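Local atomic coordinates of gentamicin resistance protein (Enterococcus gallinarum, PDB entry 6CTZ), a protein that phosphorylates aminoglycoside antibiotics such as kanamycin, probably at the 2''-hydroxyl with a guanine nucleotide as phosphate donor, and so confers resistance to gentamicin. Residues I15-N29 and I32-S45. The protein carries 2 engineered substitutions. Residues are numbered along the deposited sequence; the frame is centred on the assembly and turned at random.
Sequences ISIQSVESLGEGFRN and ILVNGDWVFRFPKS. With GDP (guanosine-5'-diphosphate), chain B; KAN (kanamycin a), chain E.
Arg41 and Asn29 stack beside the diphosphate of GDP, amide and guanidinium planes 20° apart, with Asn29 ND2 over one face of the guanidinium. Asn29 ND2 and Arg41 NH2 are both donors and do not bond each other; each donates to a phosphate oxygen instead. Asn29 ND2 donates to GDP O1B (3.0 Å), while Arg41 NE and NH2 share GDP O1A at the guanidinium edge, the NE bond being 2.7 Å. Asn29 OD1 accepts a hydrogen bond from a water that also bonds, weakly, to Arg41 O. Glu55 pairs with Arg41 NH1.

Strand 20-25 and the strand ending at Val34 form an antiparallel hairpin whose turn, 26-28, turns backbone N-H groups on the β-phosphate: the amides of Arg28 and Asn29 converge on GDP O3B. This is the nucleotide-binding loop of a kinase-like N-terminal lobe.

Lys44, just past the end of strand 38-43, reaches back to the turn. In one of its two modelled conformers, CB and CG pass along the Arg28 carbonyl group, CD lies against Asn29 N, and the bend at chi3 (60°) brings CE up to the carbonyl oxygens of Gly26 and Phe27. Lys44 NZ ends 2.7 Å from Gly26 O, nearly in line with that carbonyl.

At the far end Asn35 binds the chain leading into strand 20-25. Asn35 OD1 accepts from Gln18 N (2.8 Å) and from Ser19 N, and Asn35 ND2 donates to Ser16 O (2.9 Å). Between these ends, Leu23 CD2 meets Val39 CG2 at 3.7 Å, and both side chains touch the guanine.

The hairpin gives the diphosphate neutral donors, and Arg41 on the next strand adds a positive charge; any neutralisation is probably shared with the bound magnesium.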
loop_
_atom_site.group_PDB
_atom_site.type_symbol
_atom_site.label_atom_id
_atom_site.label_comp_id
_atom_site.label_asym_id
_atom_site.label_seq_id
_atom_site.Cartn_x
_atom_site.Cartn_y
_atom_site.Cartn_z
ATOM N N ILE A 15 -24.708 9.009 16.129
ATOM C CA ILE A 15 -24.069 7.730 16.423
ATOM C C ILE A 15 -24.281 7.415 17.896
ATOM O O ILE A 15 -23.746 8.105 18.773
ATOM C CB ILE A 15 -22.579 7.742 16.066
ATOM C CG1 ILE A 15 -22.413 8.006 14.577
ATOM C CG2 ILE A 15 -21.915 6.422 16.460
ATOM C CD1 ILE A 15 -21.006 8.213 14.181
ATOM N N SER A 16 -25.057 6.370 18.170
ATOM C CA SER A 16 -25.206 5.821 19.511
ATOM C C SER A 16 -24.420 4.521 19.547
ATOM O O SER A 16 -24.734 3.582 18.810
ATOM C CB SER A 16 -26.674 5.554 19.839
ATOM O OG SER A 16 -26.798 4.909 21.094
ATOM N N ILE A 17 -23.402 4.471 20.394
ATOM C CA ILE A 17 -22.440 3.378 20.365
ATOM C C ILE A 17 -22.923 2.255 21.274
ATOM O O ILE A 17 -23.064 2.439 22.490
ATOM C CB ILE A 17 -21.038 3.867 20.747
ATOM C CG1 ILE A 17 -20.508 4.806 19.658
ATOM C CG2 ILE A 17 -20.124 2.697 20.936
ATOM C CD1 ILE A 17 -19.106 5.319 19.906
ATOM N N GLN A 18 -23.211 1.104 20.669
ATOM C CA GLN A 18 -23.589 -0.108 21.383
ATOM C C GLN A 18 -22.451 -1.107 21.481
ATOM O O GLN A 18 -22.435 -1.924 22.405
ATOM C CB GLN A 18 -24.771 -0.790 20.685
ATOM C CG GLN A 18 -26.091 -0.043 20.790
ATOM C CD GLN A 18 -26.337 0.888 19.619
ATOM O OE1 GLN A 18 -25.998 0.572 18.478
ATOM N NE2 GLN A 18 -26.929 2.044 19.896
ATOM N N SER A 19 -21.503 -1.060 20.554
ATOM C CA SER A 19 -20.377 -1.961 20.590
ATOM C C SER A 19 -19.215 -1.302 19.921
ATOM O O SER A 19 -19.412 -0.572 19.012
ATOM C CB SER A 19 -20.681 -3.263 19.870
ATOM O OG SER A 19 -20.782 -3.150 18.463
ATOM N N VAL A 20 -18.030 -1.564 20.420
ATOM C CA VAL A 20 -16.794 -1.048 19.857
ATOM C C VAL A 20 -15.724 -2.105 19.975
ATOM O O VAL A 20 -15.539 -2.670 21.012
ATOM C CB VAL A 20 -16.310 0.195 20.555
ATOM C CG1 VAL A 20 -15.082 0.729 19.889
ATOM C CG2 VAL A 20 -17.344 1.234 20.481
ATOM N N GLU A 21 -15.025 -2.361 18.888
ATOM C CA GLU A 21 -13.974 -3.340 18.885
ATOM C C GLU A 21 -12.801 -2.908 18.003
ATOM O O GLU A 21 -12.967 -2.231 17.038
ATOM C CB GLU A 21 -14.504 -4.691 18.402
ATOM C CG GLU A 21 -15.266 -4.649 17.105
ATOM C CD GLU A 21 -16.227 -5.806 16.749
ATOM O OE1 GLU A 21 -17.455 -5.633 16.879
ATOM O OE2 GLU A 21 -15.793 -6.831 16.187
ATOM N N SER A 22 -11.608 -3.286 18.363
ATOM C CA SER A 22 -10.473 -3.038 17.487
ATOM C C SER A 22 -10.675 -3.785 16.175
ATOM O O SER A 22 -11.170 -4.913 16.157
ATOM C CB SER A 22 -9.179 -3.505 18.154
ATOM O OG SER A 22 -8.799 -2.619 19.192
ATOM N N LEU A 23 -10.331 -3.134 15.066
ATOM C CA LEU A 23 -10.469 -3.734 13.747
ATOM C C LEU A 23 -9.125 -3.993 13.083
ATOM O O LEU A 23 -8.881 -5.090 12.562
ATOM C CB LEU A 23 -11.348 -2.844 12.853
ATOM C CG LEU A 23 -11.593 -3.355 11.431
ATOM C CD1 LEU A 23 -12.322 -4.692 11.452
ATOM C CD2 LEU A 23 -12.376 -2.324 10.643
ATOM N N GLY A 24 -8.235 -3.010 13.087
ATOM C CA GLY A 24 -6.918 -3.207 12.509
ATOM C C GLY A 24 -6.085 -1.962 12.708
ATOM O O GLY A 24 -6.576 -0.917 13.145
ATOM N N GLU A 25 -4.806 -2.088 12.372
ATOM C CA GLU A 25 -3.909 -0.954 12.479
ATOM C C GLU A 25 -2.725 -1.172 11.555
ATOM O O GLU A 25 -2.323 -2.308 11.275
ATOM C CB GLU A 25 -3.442 -0.722 13.921
ATOM C CG GLU A 25 -2.359 -1.671 14.389
ATOM C CD GLU A 25 -1.896 -1.360 15.797
ATOM O OE1 GLU A 25 -2.036 -2.233 16.675
ATOM O OE2 GLU A 25 -1.403 -0.234 16.030
ATOM N N GLY A 26 -2.205 -0.061 11.046
ATOM C CA GLY A 26 -0.991 -0.088 10.257
ATOM C C GLY A 26 -0.012 0.948 10.770
ATOM O O GLY A 26 -0.113 1.385 11.922
ATOM N N PHE A 27 0.931 1.365 9.961
ATOM C CA PHE A 27 1.922 2.312 10.386
ATOM C C PHE A 27 1.357 3.707 10.605
ATOM O O PHE A 27 1.923 4.436 11.311
ATOM C CB PHE A 27 3.060 2.474 9.327
ATOM C CG PHE A 27 3.989 1.273 9.136
ATOM C CD1 PHE A 27 3.785 0.086 9.729
ATOM C CD2 PHE A 27 5.093 1.406 8.335
ATOM C CE1 PHE A 27 4.654 -0.994 9.515
ATOM C CE2 PHE A 27 5.946 0.345 8.103
ATOM C CZ PHE A 27 5.727 -0.845 8.725
ATOM N N ARG A 28 0.242 4.030 9.984
ATOM C CA ARG A 28 -0.284 5.379 10.033
ATOM C C ARG A 28 -1.670 5.586 10.631
ATOM O O ARG A 28 -2.025 6.683 10.880
ATOM C CB ARG A 28 -0.257 5.947 8.594
ATOM C CG ARG A 28 1.145 6.062 7.990
ATOM C CD ARG A 28 1.710 7.452 8.117
ATOM N NE ARG A 28 3.172 7.549 8.218
ATOM C CZ ARG A 28 4.005 7.808 7.238
ATOM N NH1 ARG A 28 3.598 7.971 6.004
ATOM N NH2 ARG A 28 5.272 7.902 7.477
ATOM N N ASN A 29 -2.415 4.534 10.819
ATOM C CA ASN A 29 -3.774 4.634 11.317
ATOM C C ASN A 29 -4.196 3.504 12.222
ATOM O O ASN A 29 -3.788 2.415 12.066
ATOM C CB ASN A 29 -4.771 4.628 10.142
ATOM C CG ASN A 29 -4.636 5.817 9.251
ATOM O OD1 ASN A 29 -5.069 6.875 9.567
ATOM N ND2 ASN A 29 -3.963 5.635 8.176
ATOM N N ILE A 32 -11.080 1.200 14.338
ATOM C CA ILE A 32 -12.000 0.496 15.220
ATOM C C ILE A 32 -13.324 0.311 14.491
ATOM O O ILE A 32 -13.632 1.000 13.518
ATOM C CB ILE A 32 -12.201 1.216 16.565
ATOM C CG1 ILE A 32 -12.832 2.598 16.359
ATOM C CG2 ILE A 32 -10.871 1.330 17.282
ATOM C CD1 ILE A 32 -13.174 3.307 17.666
ATOM N N LEU A 33 -14.106 -0.649 14.964
ATOM C CA LEU A 33 -15.400 -0.957 14.374
ATOM C C LEU A 33 -16.477 -0.642 15.400
ATOM O O LEU A 33 -16.447 -1.170 16.517
ATOM C CB LEU A 33 -15.466 -2.423 13.952
ATOM C CG LEU A 33 -16.724 -2.865 13.208
ATOM C CD1 LEU A 33 -16.885 -2.108 11.886
ATOM C CD2 LEU A 33 -16.702 -4.377 12.988
ATOM N N VAL A 34 -17.419 0.219 15.022
ATOM C CA VAL A 34 -18.490 0.672 15.900
ATOM C C VAL A 34 -19.791 0.053 15.415
ATOM O O VAL A 34 -20.126 0.145 14.230
ATOM C CB VAL A 34 -18.584 2.207 15.908
ATOM C CG1 VAL A 34 -19.885 2.673 16.573
ATOM C CG2 VAL A 34 -17.364 2.799 16.602
ATOM N N ASN A 35 -20.511 -0.594 16.330
ATOM C CA ASN A 35 -21.803 -1.214 16.044
ATOM C C ASN A 35 -21.728 -2.262 14.940
ATOM O O ASN A 35 -22.732 -2.540 14.278
ATOM C CB ASN A 35 -22.892 -0.174 15.753
ATOM C CG ASN A 35 -23.090 0.791 16.907
ATOM O OD1 ASN A 35 -22.670 0.515 18.027
ATOM N ND2 ASN A 35 -23.725 1.925 16.638
ATOM N N GLY A 36 -20.549 -2.850 14.728
ATOM C CA GLY A 36 -20.352 -3.804 13.662
ATOM C C GLY A 36 -20.431 -3.234 12.266
ATOM O O GLY A 36 -20.250 -3.986 11.298
ATOM N N ASP A 37 -20.659 -1.928 12.125
ATOM C CA ASP A 37 -21.007 -1.325 10.846
ATOM C C ASP A 37 -20.091 -0.194 10.412
ATOM O O ASP A 37 -19.937 0.016 9.208
ATOM C CB ASP A 37 -22.440 -0.765 10.888
ATOM C CG ASP A 37 -23.481 -1.837 11.103
ATOM O OD1 ASP A 37 -23.164 -3.027 10.892
ATOM O OD2 ASP A 37 -24.618 -1.484 11.474
ATOM N N TRP A 38 -19.515 0.562 11.343
ATOM C CA TRP A 38 -18.819 1.803 11.027
ATOM C C TRP A 38 -17.354 1.669 11.400
ATOM O O TRP A 38 -17.032 1.348 12.548
ATOM C CB TRP A 38 -19.418 2.977 11.801
ATOM C CG TRP A 38 -20.777 3.356 11.331
ATOM C CD1 TRP A 38 -21.967 3.032 11.911
ATOM C CD2 TRP A 38 -21.091 4.133 10.168
ATOM N NE1 TRP A 38 -23.002 3.566 11.183
ATOM C CE2 TRP A 38 -22.493 4.245 10.107
ATOM C CE3 TRP A 38 -20.318 4.745 9.173
ATOM C CZ2 TRP A 38 -23.142 4.945 9.091
ATOM C CZ3 TRP A 38 -20.962 5.437 8.164
ATOM C CH2 TRP A 38 -22.361 5.534 8.133
ATOM N N VAL A 39 -16.482 1.948 10.450
ATOM C CA VAL A 39 -15.080 1.975 10.730
ATOM C C VAL A 39 -14.687 3.415 11.075
ATOM O O VAL A 39 -14.923 4.295 10.309
ATOM C CB VAL A 39 -14.233 1.526 9.486
ATOM C CG1 VAL A 39 -12.748 1.675 9.766
ATOM C CG2 VAL A 39 -14.593 0.123 9.053
ATOM N N PHE A 40 -14.141 3.632 12.247
ATOM C CA PHE A 40 -13.548 4.916 12.598
ATOM C C PHE A 40 -12.035 4.774 12.587
ATOM O O PHE A 40 -11.480 3.857 13.209
ATOM C CB PHE A 40 -14.096 5.477 13.914
ATOM C CG PHE A 40 -15.432 6.114 13.744
ATOM C CD1 PHE A 40 -16.589 5.350 13.799
ATOM C CD2 PHE A 40 -15.529 7.466 13.450
ATOM C CE1 PHE A 40 -17.833 5.936 13.616
ATOM C CE2 PHE A 40 -16.760 8.053 13.256
ATOM C CZ PHE A 40 -17.913 7.287 13.330
ATOM N N ARG A 41 -11.379 5.659 11.843
ATOM C CA ARG A 41 -9.977 5.491 11.495
ATOM C C ARG A 41 -9.222 6.734 11.940
ATOM O O ARG A 41 -9.520 7.849 11.482
ATOM C CB ARG A 41 -9.848 5.256 9.992
ATOM C CG ARG A 41 -8.458 4.886 9.519
ATOM C CD ARG A 41 -8.563 4.617 8.040
ATOM N NE ARG A 41 -7.345 4.388 7.271
ATOM C CZ ARG A 41 -6.856 5.259 6.393
ATOM N NH1 ARG A 41 -7.395 6.469 6.266
ATOM N NH2 ARG A 41 -5.826 4.924 5.629
ATOM N N PHE A 42 -8.250 6.534 12.828
ATOM C CA PHE A 42 -7.579 7.602 13.557
ATOM C C PHE A 42 -6.106 7.639 13.186
ATOM O O PHE A 42 -5.383 6.662 13.453
ATOM C CB PHE A 42 -7.719 7.355 15.058
ATOM C CG PHE A 42 -9.131 7.457 15.561
ATOM C CD1 PHE A 42 -9.649 8.677 15.978
ATOM C CD2 PHE A 42 -9.936 6.332 15.628
ATOM C CE1 PHE A 42 -10.952 8.773 16.449
ATOM C CE2 PHE A 42 -11.237 6.418 16.099
ATOM C CZ PHE A 42 -11.746 7.642 16.507
ATOM N N PRO A 43 -5.614 8.729 12.597
ATOM C CA PRO A 43 -4.179 8.826 12.298
ATOM C C PRO A 43 -3.307 8.670 13.534
ATOM O O PRO A 43 -3.679 9.054 14.645
ATOM C CB PRO A 43 -4.041 10.230 11.701
ATOM C CG PRO A 43 -5.375 10.467 11.047
ATOM C CD PRO A 43 -6.379 9.835 11.994
ATOM N N LYS A 44 -2.119 8.110 13.317
ATOM C CA LYS A 44 -1.166 7.882 14.393
ATOM C C LYS A 44 -0.066 8.932 14.453
ATOM O O LYS A 44 0.783 8.869 15.347
ATOM C CB LYS A 44 -0.565 6.474 14.278
ATOM C CG LYS A 44 -1.573 5.356 14.540
ATOM C CD LYS A 44 -1.072 3.991 14.066
ATOM C CE LYS A 44 0.213 3.576 14.765
ATOM N NZ LYS A 44 0.571 2.158 14.470
ATOM N N SER A 45 -0.065 9.900 13.540
ATOM C CA SER A 45 0.998 10.899 13.478
ATOM C C SER A 45 0.535 12.031 12.575
ATOM O O SER A 45 -0.491 11.930 11.896
ATOM C CB SER A 45 2.260 10.299 12.873
ATOM O OG SER A 45 2.002 9.939 11.522
HETATM P PB GDP B . -2.667 2.081 7.751
HETATM O O1B GDP B . -2.711 3.274 6.827
HETATM O O2B GDP B . -2.071 0.860 7.082
HETATM O O3B GDP B . -2.043 2.418 9.085
HETATM O O3A GDP B . -4.216 1.763 8.094
HETATM P PA GDP B . -5.341 1.058 7.165
HETATM O O1A GDP B . -6.154 2.088 6.440
HETATM O O2A GDP B . -4.698 0.012 6.270
HETATM O "O5'" GDP B . -6.295 0.401 8.302
HETATM C "C5'" GDP B . -5.719 -0.478 9.259
HETATM C "C4'" GDP B . -6.387 -1.828 9.150
HETATM O "O4'" GDP B . -7.750 -1.700 9.555
HETATM C "C3'" GDP B . -6.462 -2.399 7.744
HETATM O "O3'" GDP B . -5.240 -3.019 7.330
HETATM C "C2'" GDP B . -7.567 -3.409 7.921
HETATM O "O2'" GDP B . -7.084 -4.562 8.619
HETATM C "C1'" GDP B . -8.512 -2.680 8.862
HETATM N N9 GDP B . -9.550 -1.972 8.087
HETATM C C8 GDP B . -9.595 -0.660 7.762
HETATM N N7 GDP B . -10.722 -0.408 7.046
HETATM C C5 GDP B . -11.396 -1.568 6.923
HETATM C C6 GDP B . -12.638 -2.024 6.286
HETATM O O6 GDP B . -13.374 -1.223 5.679
HETATM N N1 GDP B . -12.946 -3.324 6.410
HETATM C C2 GDP B . -12.174 -4.217 7.067
HETATM N N2 GDP B . -12.573 -5.501 7.151
HETATM N N3 GDP B . -11.014 -3.874 7.668
HETATM C C4 GDP B . -10.615 -2.586 7.619
HETATM C C1 KAN E . 6.981 -6.002 5.241
HETATM C C2 KAN E . 8.274 -6.670 4.770
HETATM C C3 KAN E . 8.019 -8.140 4.514
HETATM C C4 KAN E . 7.521 -8.749 5.815
HETATM C C5 KAN E . 6.255 -8.049 6.301
HETATM C C6 KAN E . 5.793 -8.589 7.650
HETATM C C7 KAN E . 2.907 -3.565 2.885
HETATM C C8 KAN E . 3.706 -3.040 4.075
HETATM C C9 KAN E . 5.035 -3.794 4.190
HETATM C C10 KAN E . 4.824 -5.306 4.289
HETATM C C11 KAN E . 3.966 -5.803 3.123
HETATM C C12 KAN E . 2.640 -5.056 3.048
HETATM C C13 KAN E . 4.193 -0.830 4.959
HETATM C C14 KAN E . 3.573 0.548 4.793
HETATM C C15 KAN E . 4.161 1.202 3.539
HETATM C C16 KAN E . 5.681 1.244 3.649
HETATM C C17 KAN E . 6.215 -0.149 3.918
HETATM C C18 KAN E . 7.715 -0.082 4.158
HETATM N N1 KAN E . 4.623 -7.838 8.065
HETATM N N2 KAN E . 3.704 -7.235 3.233
HETATM N N3 KAN E . 1.654 -2.821 2.773
HETATM N N4 KAN E . 3.648 2.549 3.321
HETATM O O5 KAN E . 6.409 -6.627 6.394
HETATM O O6 KAN E . 8.711 -6.032 3.567
HETATM O O7 KAN E . 9.218 -8.801 4.095
HETATM O O8 KAN E . 7.249 -10.136 5.603
HETATM O O9 KAN E . 6.060 -6.010 4.147
HETATM O O10 KAN E . 5.721 -3.358 5.375
HETATM O O11 KAN E . 3.907 -1.642 3.821
HETATM O O12 KAN E . 5.605 -0.684 5.081
HETATM O O13 KAN E . 2.154 0.393 4.720
HETATM O O14 KAN E . 6.290 1.721 2.437
HETATM O O15 KAN E . 8.212 -1.401 4.405
HETATM O O HOH W 1 -18.513 -3.147 16.744
HETATM O O HOH W 2 2.697 6.922 12.195
HETATM O O HOH W 3 -7.777 7.923 8.953
#